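Local coordinates for hypothetical protein (Fusobacterium nucleatum subsp. nucleatum, PDB 2GSL) that might be a ribonuclease of the MrnC family, built on an all-helical ribonuclease III domain that binds magnesium, with a role in RNA processing, at residues 17-22 with 98-103; 24-29 with 120-125. All blocks are in the same frame, centred on the assembly; numbering follows the deposited sequence.

Contact 1 of 2, residues 17-22 with 98-103; sequences ELAFLG and EATALE. With MG (magnesium ion), chain G.
G22 and A19 of 17-22 meet E103 and T100 of 98-103 where helix 15-34 crosses helix 93-111. The segment axes approach to 7.9 Å at 77°, and the G22 and E103 CA atoms are 4.3 Å apart, so backbone lies almost directly on backbone. Glycine and alanine on one face permit this approach.

No conventional hydrogen bond spans the pair. The polar contacts are of the CA-H...O kind: E103 O accepts from G22 CA (3.0 Å, angle at H 167°) and also from A19 CA at 3.5 Å, one carbonyl thus facing two alpha carbons of the crossing helix.

Apolar packing adds A19 CB against T100 CG2 at 3.4 Å. That methyl is the T100 branch anti to the backbone N, whereas OG1, on the other branch, bonds to Y96 O one turn earlier.

Metal binding takes the E103 carboxylate. CB passes A19 O, and the chain then runs out extended (chi2 -169°) to place E103 OE1 2.3 Å from the magnesium, which D23 also binds. The other oxygen, OE2, accepts from a metal-bound water at 2.8 Å, a second tie that restrains carboxylate rotation.

The tight crossing thus brings the E103 backbone against helix 15-34 while its carboxylate reaches the metal, consistent with the acidic metal site of ribonuclease III domains.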
ATOM      1  N   GLU A  17     -11.332  -1.261   9.883  1.00 24.87           N
ATOM      2  CA  GLU A  17     -10.267  -2.206   9.608  1.00 25.69           C
ATOM      3  C   GLU A  17     -10.081  -2.367   8.115  1.00 24.73           C
ATOM      4  O   GLU A  17      -8.956  -2.459   7.628  1.00 21.45           O
ATOM      5  CB  GLU A  17     -10.573  -3.547  10.246  1.00 25.99           C
ATOM      6  CG  GLU A  17     -10.159  -3.575  11.685  1.00 29.53           C
ATOM      7  CD  GLU A  17     -10.742  -4.748  12.415  1.00 31.54           C
ATOM      8  OE1 GLU A  17     -11.989  -4.875  12.393  1.00 31.79           O
ATOM      9  OE2 GLU A  17      -9.958  -5.527  13.007  1.00 31.52           O
ATOM     10  N   LEU A  18     -11.194  -2.394   7.391  1.00 24.90           N
ATOM     11  CA  LEU A  18     -11.140  -2.527   5.947  1.00 26.07           C
ATOM     12  C   LEU A  18     -10.519  -1.272   5.351  1.00 25.15           C
ATOM     13  O   LEU A  18      -9.619  -1.347   4.517  1.00 28.13           O
ATOM     14  CB  LEU A  18     -12.549  -2.737   5.381  1.00 26.64           C
ATOM     15  CG  LEU A  18     -13.301  -3.975   5.889  1.00 28.53           C
ATOM     16  CD1 LEU A  18     -14.768  -3.835   5.535  1.00 27.92           C
ATOM     17  CD2 LEU A  18     -12.710  -5.257   5.280  1.00 24.35           C
ATOM     18  N   ALA A  19     -11.001  -0.116   5.786  1.00 24.86           N
ATOM     19  CA  ALA A  19     -10.498   1.168   5.296  1.00 24.59           C
ATOM     20  C   ALA A  19      -8.986   1.286   5.493  1.00 22.87           C
ATOM     21  O   ALA A  19      -8.305   1.997   4.752  1.00 22.81           O
ATOM     22  CB  ALA A  19     -11.205   2.311   6.027  1.00 24.03           C
ATOM     23  N   PHE A  20      -8.477   0.594   6.508  1.00 20.71           N
ATOM     24  CA  PHE A  20      -7.054   0.598   6.832  1.00 20.19           C
ATOM     25  C   PHE A  20      -6.317  -0.160   5.737  1.00 20.42           C
ATOM     26  O   PHE A  20      -5.280   0.277   5.231  1.00 21.89           O
ATOM     27  CB  PHE A  20      -6.829  -0.083   8.190  1.00 17.93           C
ATOM     28  CG  PHE A  20      -5.412   0.010   8.700  1.00 20.90           C
ATOM     29  CD1 PHE A  20      -4.752   1.239   8.754  1.00 20.98           C
ATOM     30  CD2 PHE A  20      -4.749  -1.127   9.170  1.00 18.25           C
ATOM     31  CE1 PHE A  20      -3.458   1.331   9.271  1.00 22.79           C
ATOM     32  CE2 PHE A  20      -3.462  -1.039   9.685  1.00 18.80           C
ATOM     33  CZ  PHE A  20      -2.809   0.187   9.739  1.00 20.75           C
ATOM     34  N   LEU A  21      -6.866  -1.312   5.386  1.00 19.59           N
ATOM     35  CA  LEU A  21      -6.296  -2.143   4.352  1.00 20.05           C
ATOM     36  C   LEU A  21      -6.538  -1.443   3.015  1.00 18.32           C
ATOM     37  O   LEU A  21      -5.623  -1.301   2.205  1.00 17.30           O
ATOM     38  CB  LEU A  21      -6.966  -3.522   4.380  1.00 22.32           C
ATOM     39  CG  LEU A  21      -6.727  -4.443   3.186  1.00 23.43           C
ATOM     40  CD1 LEU A  21      -5.260  -4.801   3.106  1.00 24.74           C
ATOM     41  CD2 LEU A  21      -7.581  -5.680   3.326  1.00 25.36           C
ATOM     42  N   GLY A  22      -7.776  -0.997   2.802  1.00 17.22           N
ATOM     43  CA  GLY A  22      -8.128  -0.310   1.567  1.00 16.64           C
ATOM     44  C   GLY A  22      -7.206   0.850   1.230  1.00 15.12           C
ATOM     45  O   GLY A  22      -6.865   1.056   0.072  1.00 12.11           O
ATOM     46  N   GLU A  98     -16.948   9.482   3.427  1.00 32.10           N
ATOM     47  CA  GLU A  98     -17.024   8.829   2.130  1.00 32.10           C
ATOM     48  C   GLU A  98     -15.648   8.356   1.679  1.00 31.83           C
ATOM     49  O   GLU A  98     -15.533   7.425   0.888  1.00 31.62           O
ATOM     50  CB  GLU A  98     -17.620   9.778   1.098  1.00 33.20           C
ATOM     51  CG  GLU A  98     -19.127   9.924   1.218  1.00 36.46           C
ATOM     52  CD  GLU A  98     -19.652  11.142   0.481  1.00 40.96           C
ATOM     53  OE1 GLU A  98     -20.899  11.305   0.403  1.00 42.19           O
ATOM     54  OE2 GLU A  98     -18.815  11.942  -0.012  1.00 42.56           O
ATOM     55  N   ALA A  99     -14.606   8.990   2.203  1.00 30.61           N
ATOM     56  CA  ALA A  99     -13.248   8.606   1.860  1.00 29.40           C
ATOM     57  C   ALA A  99     -12.922   7.269   2.518  1.00 28.85           C
ATOM     58  O   ALA A  99     -12.200   6.430   1.964  1.00 28.85           O
ATOM     59  CB  ALA A  99     -12.269   9.677   2.330  1.00 29.06           C
ATOM     60  N   THR A 100     -13.454   7.088   3.719  1.00 29.05           N
ATOM     61  CA  THR A 100     -13.265   5.865   4.488  1.00 27.03           C
ATOM     62  C   THR A 100     -14.155   4.769   3.921  1.00 25.47           C
ATOM     63  O   THR A 100     -13.763   3.612   3.833  1.00 24.15           O
ATOM     64  CB  THR A 100     -13.654   6.090   5.932  1.00 26.88           C
ATOM     65  OG1 THR A 100     -12.887   7.181   6.453  1.00 29.43           O
ATOM     66  CG2 THR A 100     -13.393   4.831   6.753  1.00 27.98           C
ATOM     67  N   ALA A 101     -15.365   5.150   3.543  1.00 24.22           N
ATOM     68  CA  ALA A 101     -16.297   4.201   2.983  1.00 24.57           C
ATOM     69  C   ALA A 101     -15.687   3.647   1.700  1.00 24.47           C
ATOM     70  O   ALA A 101     -15.793   2.450   1.412  1.00 23.56           O
ATOM     71  CB  ALA A 101     -17.635   4.880   2.698  1.00 23.78           C
ATOM     72  N   LEU A 102     -15.050   4.527   0.931  1.00 22.83           N
ATOM     73  CA  LEU A 102     -14.414   4.120  -0.314  1.00 21.62           C
ATOM     74  C   LEU A 102     -13.258   3.163  -0.006  1.00 21.34           C
ATOM     75  O   LEU A 102     -13.148   2.107  -0.627  1.00 23.13           O
ATOM     76  CB  LEU A 102     -13.918   5.356  -1.089  1.00 19.89           C
ATOM     77  CG  LEU A 102     -13.252   5.309  -2.483  1.00 17.11           C
ATOM     78  CD1 LEU A 102     -11.788   4.952  -2.341  1.00 17.89           C
ATOM     79  CD2 LEU A 102     -13.974   4.359  -3.393  1.00 12.55           C
ATOM     80  N   GLU A 103     -12.411   3.503   0.961  1.00 19.56           N
ATOM     81  CA  GLU A 103     -11.293   2.618   1.293  1.00 20.35           C
ATOM     82  C   GLU A 103     -11.787   1.329   1.949  1.00 21.42           C
ATOM     83  O   GLU A 103     -11.072   0.330   1.994  1.00 23.43           O
ATOM     84  CB  GLU A 103     -10.294   3.308   2.235  1.00 17.37           C
ATOM     85  CG  GLU A 103      -9.730   4.603   1.709  1.00 15.96           C
ATOM     86  CD  GLU A 103      -8.571   5.124   2.525  1.00 20.38           C
ATOM     87  OE1 GLU A 103      -7.525   5.436   1.908  1.00 22.04           O
ATOM     88  OE2 GLU A 103      -8.687   5.233   3.775  1.00 18.76           O
TER
HETATM   89 MG    MG G 201      -6.611   7.304   2.994  1.00 19.00          MG
HETATM   90  O   HOH W   1      -6.701   6.566   5.157  1.00 19.81           O
HETATM   91  O   HOH W   2      -5.493   7.616   0.942  1.00 32.34           O
HETATM   92  O   HOH W   3      -4.884   8.577   3.949  1.00 23.11           O

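Contact 2 of 2, residues 24-29 with 120-125; sequences AIWELE and KIINIV
Apolar helix-to-helix packing, carried by side chains, joins W26 and E29 of helix 15-34 to I121, I122 and V125 of the last helix, 115-127. The segment axes stay 11.5 Å apart at their closest and are inclined at 53°; even the nearest CA atoms, those of E29 and I122, are separated by 7.4 Å. Side chains must therefore span the gap, and no hydrogen bond crosses it.

W26 carries the larger part of the first helix's buried surface. With CG anti to the backbone N (chi1 -168°), its indole extends toward 120-125 and presents the six-membered ring. I121 CG2 lies at the ring edge, near its plane, 4.1 Å from W26 CZ3. The other two neighbours approach obliquely: I122 CD1 comes within 3.6 Å of W26 CZ3, and V125 CG2 is equally close to W26 CH2. At the far end of the indole, NE1 donates to K51 O of helix 41-52, which ties down the pyrrole side while the benzene side meets aliphatic groups.

I122 also serves the second part of the contact. Its CD1 sits 3.8 Å from E29 CB, and its side chain crosses that of E29 at about a right angle, CG1 meeting CB and CG, so the glutamate contributes methylenes here. E29 OE1 makes a salt bridge with K32.

I106 of helix 93-111 and Q57 of helix 54-64 also touch the indole. Between these segments the contact rests on hydrocarbon packing, with the indole N-H and the glutamate charge satisfied outside the interface.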
ATOM      1  N   ALA A  24      -3.983   1.289   2.001  1.00 21.55           N
ATOM      2  CA  ALA A  24      -2.723   0.769   1.475  1.00 20.95           C
ATOM      3  C   ALA A  24      -2.907   0.265   0.046  1.00 20.74           C
ATOM      4  O   ALA A  24      -2.023   0.441  -0.807  1.00 20.78           O
ATOM      5  CB  ALA A  24      -2.202  -0.357   2.364  1.00 19.87           C
ATOM      6  N   ILE A  25      -4.063  -0.343  -0.217  1.00 18.40           N
ATOM      7  CA  ILE A  25      -4.372  -0.888  -1.542  1.00 17.11           C
ATOM      8  C   ILE A  25      -4.490   0.250  -2.550  1.00 17.29           C
ATOM      9  O   ILE A  25      -4.026   0.142  -3.694  1.00 14.48           O
ATOM     10  CB  ILE A  25      -5.712  -1.701  -1.515  1.00 18.11           C
ATOM     11  CG1 ILE A  25      -5.581  -2.896  -0.563  1.00 19.71           C
ATOM     12  CG2 ILE A  25      -6.059  -2.236  -2.893  1.00 14.99           C
ATOM     13  CD1 ILE A  25      -6.878  -3.608  -0.310  1.00 20.34           C
ATOM     14  N   TRP A  26      -5.122   1.341  -2.114  1.00 16.59           N
ATOM     15  CA  TRP A  26      -5.324   2.521  -2.959  1.00 14.65           C
ATOM     16  C   TRP A  26      -3.981   3.147  -3.293  1.00 13.87           C
ATOM     17  O   TRP A  26      -3.696   3.395  -4.471  1.00 12.69           O
ATOM     18  CB  TRP A  26      -6.211   3.547  -2.242  1.00 15.89           C
ATOM     19  CG  TRP A  26      -6.703   4.647  -3.110  1.00 13.70           C
ATOM     20  CD1 TRP A  26      -6.245   5.923  -3.145  1.00 14.48           C
ATOM     21  CD2 TRP A  26      -7.769   4.575  -4.067  1.00 12.33           C
ATOM     22  NE1 TRP A  26      -6.956   6.656  -4.069  1.00 12.95           N
ATOM     23  CE2 TRP A  26      -7.890   5.845  -4.653  1.00 12.35           C
ATOM     24  CE3 TRP A  26      -8.616   3.551  -4.499  1.00 12.77           C
ATOM     25  CZ2 TRP A  26      -8.845   6.127  -5.625  1.00 15.10           C
ATOM     26  CZ3 TRP A  26      -9.567   3.829  -5.469  1.00 11.99           C
ATOM     27  CH2 TRP A  26      -9.666   5.100  -6.028  1.00 13.34           C
ATOM     28  N   GLU A  27      -3.145   3.390  -2.283  1.00 12.74           N
ATOM     29  CA  GLU A  27      -1.841   3.993  -2.566  1.00 15.09           C
ATOM     30  C   GLU A  27      -1.130   3.182  -3.632  1.00 16.11           C
ATOM     31  O   GLU A  27      -0.774   3.712  -4.685  1.00 18.06           O
ATOM     32  CB  GLU A  27      -0.957   4.091  -1.307  1.00 13.75           C
ATOM     33  CG  GLU A  27      -0.938   5.481  -0.665  1.00 19.33           C
ATOM     34  CD  GLU A  27       0.259   6.345  -1.080  1.00 23.87           C
ATOM     35  OE1 GLU A  27       0.444   6.624  -2.279  1.00 27.58           O
ATOM     36  OE2 GLU A  27       1.032   6.772  -0.199  1.00 26.95           O
ATOM     37  N   LEU A  28      -0.952   1.889  -3.369  1.00 17.75           N
ATOM     38  CA  LEU A  28      -0.262   0.985  -4.299  1.00 17.82           C
ATOM     39  C   LEU A  28      -0.693   1.154  -5.746  1.00 17.28           C
ATOM     40  O   LEU A  28       0.139   1.377  -6.617  1.00 21.02           O
ATOM     41  CB  LEU A  28      -0.477  -0.473  -3.885  1.00 18.42           C
ATOM     42  CG  LEU A  28       0.264  -1.503  -4.719  1.00 16.03           C
ATOM     43  CD1 LEU A  28       1.735  -1.103  -4.829  1.00 16.55           C
ATOM     44  CD2 LEU A  28       0.126  -2.852  -4.076  1.00 16.67           C
ATOM     45  N   GLU A  29      -1.989   1.036  -5.999  1.00 17.44           N
ATOM     46  CA  GLU A  29      -2.498   1.184  -7.342  1.00 17.83           C
ATOM     47  C   GLU A  29      -2.158   2.558  -7.920  1.00 19.12           C
ATOM     48  O   GLU A  29      -1.716   2.649  -9.066  1.00 20.74           O
ATOM     49  CB  GLU A  29      -4.004   0.948  -7.357  1.00 18.16           C
ATOM     50  CG  GLU A  29      -4.371  -0.509  -7.160  1.00 25.16           C
ATOM     51  CD  GLU A  29      -3.577  -1.439  -8.077  1.00 26.95           C
ATOM     52  OE1 GLU A  29      -2.783  -2.268  -7.562  1.00 26.43           O
ATOM     53  OE2 GLU A  29      -3.751  -1.327  -9.312  1.00 26.51           O
ATOM     54  N   LYS A 120     -11.501  -1.896 -12.070  1.00 41.39           N
ATOM     55  CA  LYS A 120     -12.514  -1.140 -12.787  1.00 41.63           C
ATOM     56  C   LYS A 120     -12.687   0.253 -12.173  1.00 41.53           C
ATOM     57  O   LYS A 120     -12.939   1.225 -12.881  1.00 41.27           O
ATOM     58  CB  LYS A 120     -13.828  -1.921 -12.781  1.00 42.05           C
ATOM     59  CG  LYS A 120     -14.775  -1.529 -13.888  1.00 42.62           C
ATOM     60  CD  LYS A 120     -15.659  -2.696 -14.299  1.00 45.01           C
ATOM     61  CE  LYS A 120     -16.633  -3.105 -13.202  1.00 46.69           C
ATOM     62  NZ  LYS A 120     -17.584  -4.180 -13.658  1.00 47.56           N
ATOM     63  N   ILE A 121     -12.539   0.340 -10.853  1.00 40.57           N
ATOM     64  CA  ILE A 121     -12.654   1.608 -10.137  1.00 38.95           C
ATOM     65  C   ILE A 121     -11.386   2.418 -10.396  1.00 38.11           C
ATOM     66  O   ILE A 121     -11.433   3.630 -10.600  1.00 36.67           O
ATOM     67  CB  ILE A 121     -12.807   1.374  -8.609  1.00 38.02           C
ATOM     68  CG1 ILE A 121     -14.154   0.720  -8.321  1.00 38.23           C
ATOM     69  CG2 ILE A 121     -12.692   2.674  -7.855  1.00 35.00           C
ATOM     70  CD1 ILE A 121     -14.302   0.258  -6.883  1.00 40.85           C
ATOM     71  N   ILE A 122     -10.246   1.740 -10.381  1.00 37.88           N
ATOM     72  CA  ILE A 122      -8.988   2.417 -10.632  1.00 37.70           C
ATOM     73  C   ILE A 122      -8.979   2.957 -12.063  1.00 39.11           C
ATOM     74  O   ILE A 122      -8.376   3.990 -12.327  1.00 38.46           O
ATOM     75  CB  ILE A 122      -7.796   1.471 -10.426  1.00 36.15           C
ATOM     76  CG1 ILE A 122      -7.753   1.014  -8.966  1.00 36.04           C
ATOM     77  CG2 ILE A 122      -6.504   2.172 -10.804  1.00 33.93           C
ATOM     78  CD1 ILE A 122      -7.531   2.136  -7.967  1.00 36.08           C
ATOM     79  N   ASN A 123      -9.654   2.267 -12.980  1.00 40.69           N
ATOM     80  CA  ASN A 123      -9.709   2.719 -14.362  1.00 42.77           C
ATOM     81  C   ASN A 123     -10.512   4.004 -14.514  1.00 45.44           C
ATOM     82  O   ASN A 123     -10.318   4.749 -15.477  1.00 46.88           O
ATOM     83  CB  ASN A 123     -10.300   1.642 -15.273  1.00 41.84           C
ATOM     84  CG  ASN A 123      -9.263   0.629 -15.729  1.00 43.29           C
ATOM     85  OD1 ASN A 123      -9.588  -0.331 -16.430  1.00 43.40           O
ATOM     86  ND2 ASN A 123      -8.008   0.840 -15.337  1.00 41.96           N
ATOM     87  N   ILE A 124     -11.416   4.276 -13.580  1.00 47.21           N
ATOM     88  CA  ILE A 124     -12.198   5.501 -13.677  1.00 48.74           C
ATOM     89  C   ILE A 124     -11.428   6.634 -12.999  1.00 49.26           C
ATOM     90  O   ILE A 124     -11.824   7.796 -13.054  1.00 49.13           O
ATOM     91  CB  ILE A 124     -13.619   5.333 -13.050  1.00 47.95           C
ATOM     92  CG1 ILE A 124     -13.574   5.502 -11.538  1.00 47.45           C
ATOM     93  CG2 ILE A 124     -14.186   3.972 -13.419  1.00 48.25           C
ATOM     94  CD1 ILE A 124     -13.789   6.926 -11.090  1.00 47.99           C
ATOM     95  N   VAL A 125     -10.310   6.285 -12.371  1.00 50.19           N
ATOM     96  CA  VAL A 125      -9.479   7.274 -11.701  1.00 52.26           C
ATOM     97  C   VAL A 125      -8.518   7.892 -12.713  1.00 55.15           C
ATOM     98  O   VAL A 125      -8.219   9.082 -12.641  1.00 54.72           O
ATOM     99  CB  VAL A 125      -8.663   6.645 -10.541  1.00 50.37           C
ATOM    100  CG1 VAL A 125      -7.692   7.665  -9.965  1.00 49.25           C
ATOM    101  CG2 VAL A 125      -9.603   6.154  -9.458  1.00 48.84           C
TER

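Overall arrangement
Helix 15-34 runs through both contacts: 17-22 meets helix 93-111 in contact 1, and 24-29 meets helix 115-127 in contact 2. Their centres lie 12 Å apart, and they touch directly where L102 CD1 packs 4.0 Å from W26 CZ3. Between the two segments of helix 15-34 falls D23, the probable active-site residue, whose side chain is about 3 Å from that of E103 at their nearest atoms. E103 of contact 1 binds the magnesium directly, as D23 does; contact 2 lies farther out, holding no metal ligand, the W26 side chain being about 6 Å from both at nearest atoms. F20 makes a cation-pi contact with R31 of the second subunit, and E29 packs on Y110 of the second subunit.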